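Local coordinates for Pbp related beta-lactamase (Pyrococcus abyssi, PDB 2QMI), which probably acts as a serine peptidase of the penicillin-binding protein and beta-lactamase family, assembling into a self-compartmentalizing octamer, at residues I321-V325 / I337-L342. Residues are numbered along the deposited sequence; the frame is centred on the assembly and turned at random.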
loop_
_atom_site.group_PDB
_atom_site.type_symbol
_atom_site.label_atom_id
_atom_site.label_comp_id
_atom_site.label_asym_id
_atom_site.label_seq_id
_atom_site.Cartn_x
_atom_site.Cartn_y
_atom_site.Cartn_z
ATOM N N ILE A 321 -25.758 -0.420 -52.609
ATOM C CA ILE A 321 -25.797 0.191 -51.290
ATOM C C ILE A 321 -24.386 0.219 -50.699
ATOM O O ILE A 321 -23.514 -0.548 -51.109
ATOM C CB ILE A 321 -26.762 -0.587 -50.351
ATOM C CG1 ILE A 321 -26.504 -2.093 -50.473
ATOM C CG2 ILE A 321 -28.223 -0.248 -50.706
ATOM C CD1 ILE A 321 -27.342 -2.949 -49.551
ATOM N N GLY A 322 -24.159 1.117 -49.746
ATOM C CA GLY A 322 -22.846 1.218 -49.132
ATOM C C GLY A 322 -22.924 1.995 -47.837
ATOM O O GLY A 322 -23.821 2.815 -47.664
ATOM N N VAL A 323 -21.990 1.738 -46.925
ATOM C CA VAL A 323 -21.984 2.420 -45.637
ATOM C C VAL A 323 -20.580 2.788 -45.153
ATOM O O VAL A 323 -19.624 2.014 -45.294
ATOM C CB VAL A 323 -22.649 1.550 -44.544
ATOM C CG1 VAL A 323 -22.819 2.359 -43.254
ATOM C CG2 VAL A 323 -23.991 1.030 -45.035
ATOM N N ALA A 324 -20.470 3.979 -44.579
ATOM C CA ALA A 324 -19.213 4.458 -44.038
ATOM C C ALA A 324 -19.464 4.836 -42.584
ATOM O O ALA A 324 -20.412 5.569 -42.284
ATOM C CB ALA A 324 -18.726 5.667 -44.820
ATOM N N VAL A 325 -18.622 4.317 -41.692
ATOM C CA VAL A 325 -18.709 4.590 -40.260
ATOM C C VAL A 325 -17.329 4.956 -39.692
ATOM O O VAL A 325 -16.351 4.220 -39.873
ATOM C CB VAL A 325 -19.237 3.362 -39.483
ATOM C CG1 VAL A 325 -19.320 3.675 -37.985
ATOM C CG2 VAL A 325 -20.596 2.953 -40.015
ATOM N N ILE A 337 -21.438 -1.810 -36.695
ATOM C CA ILE A 337 -22.431 -0.769 -36.921
ATOM C C ILE A 337 -22.771 -0.716 -38.417
ATOM O O ILE A 337 -23.939 -0.676 -38.804
ATOM C CB ILE A 337 -21.897 0.602 -36.459
ATOM C CG1 ILE A 337 -21.671 0.571 -34.942
ATOM C CG2 ILE A 337 -22.869 1.707 -36.856
ATOM C CD1 ILE A 337 -21.195 1.876 -34.350
ATOM N N ALA A 338 -21.740 -0.730 -39.255
ATOM C CA ALA A 338 -21.939 -0.685 -40.698
ATOM C C ALA A 338 -22.831 -1.834 -41.167
ATOM O O ALA A 338 -23.781 -1.627 -41.924
ATOM C CB ALA A 338 -20.594 -0.745 -41.412
ATOM N N MET A 339 -22.530 -3.045 -40.707
ATOM C CA MET A 339 -23.297 -4.216 -41.104
ATOM C C MET A 339 -24.745 -4.193 -40.598
ATOM O O MET A 339 -25.645 -4.712 -41.258
ATOM C CB MET A 339 -22.563 -5.477 -40.654
ATOM C CG MET A 339 -21.144 -5.537 -41.209
ATOM S SD MET A 339 -20.166 -6.963 -40.695
ATOM C CE MET A 339 -19.103 -7.210 -42.112
ATOM N N TYR A 340 -24.967 -3.567 -39.445
ATOM C CA TYR A 340 -26.303 -3.448 -38.872
ATOM C C TYR A 340 -27.160 -2.610 -39.835
ATOM O O TYR A 340 -28.316 -2.936 -40.105
ATOM C CB TYR A 340 -26.224 -2.745 -37.509
ATOM C CG TYR A 340 -27.475 -2.841 -36.658
ATOM C CD1 TYR A 340 -27.604 -3.834 -35.686
ATOM C CD2 TYR A 340 -28.519 -1.923 -36.804
ATOM C CE1 TYR A 340 -28.740 -3.911 -34.870
ATOM C CE2 TYR A 340 -29.661 -1.989 -35.994
ATOM C CZ TYR A 340 -29.756 -2.984 -35.029
ATOM O OH TYR A 340 -30.847 -3.032 -34.199
ATOM N N ALA A 341 -26.581 -1.525 -40.341
ATOM C CA ALA A 341 -27.280 -0.650 -41.273
ATOM C C ALA A 341 -27.507 -1.390 -42.598
ATOM O O ALA A 341 -28.621 -1.393 -43.133
ATOM C CB ALA A 341 -26.472 0.627 -41.503
ATOM N N LEU A 342 -26.457 -2.022 -43.121
ATOM C CA LEU A 342 -26.575 -2.770 -44.369
ATOM C C LEU A 342 -27.701 -3.794 -44.287
ATOM O O LEU A 342 -28.490 -3.928 -45.222
ATOM C CB LEU A 342 -25.254 -3.466 -44.702
ATOM C CG LEU A 342 -24.113 -2.532 -45.116
ATOM C CD1 LEU A 342 -22.801 -3.285 -45.134
ATOM C CD2 LEU A 342 -24.417 -1.938 -46.477
#
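Ile321 opens the contact by reaching its CD1 to Leu342 CD2, 4.4 Å away, where strand 321-327 meets helix 334-345. Here the helix that follows strand 321-327 packs on the antiparallel sheet of the penicillin-binding protein and beta-lactamase fold; the short segments run nearly antiparallel, at 151°, with axes 8.2 Å apart. Gly322 adds only its CA, 4.4 Å from Leu342 CD2, while its backbone bonds to Ile27 of the neighbouring strand 21-28. Val323 sits at the centre and splits its two methyls between successive turns of the helix. CG1, anti to the backbone N (chi1 -172°), lies over the backbone of Ala338, 4.1 Å from its CA; CG2 points to the next turn, between Ala341 CB and the end of Leu342, and the Val323 and Leu342 side chains lie alongside, pointing opposite ways. Val325 repeats the valine rotamer, with CG2 resting against Ile337 and Ala338, 3.9 Å from Ala338 N and 4.1 Å from Ile337 CG2. No hydrogen bond links strand and helix, and the interface is wholly buried and apolar. Val323 CG2 and Leu342 CD2 sit 3.3 Å apart, inside normal van der Waals distance for two methyls, so the fit there is crowded or slightly misplaced.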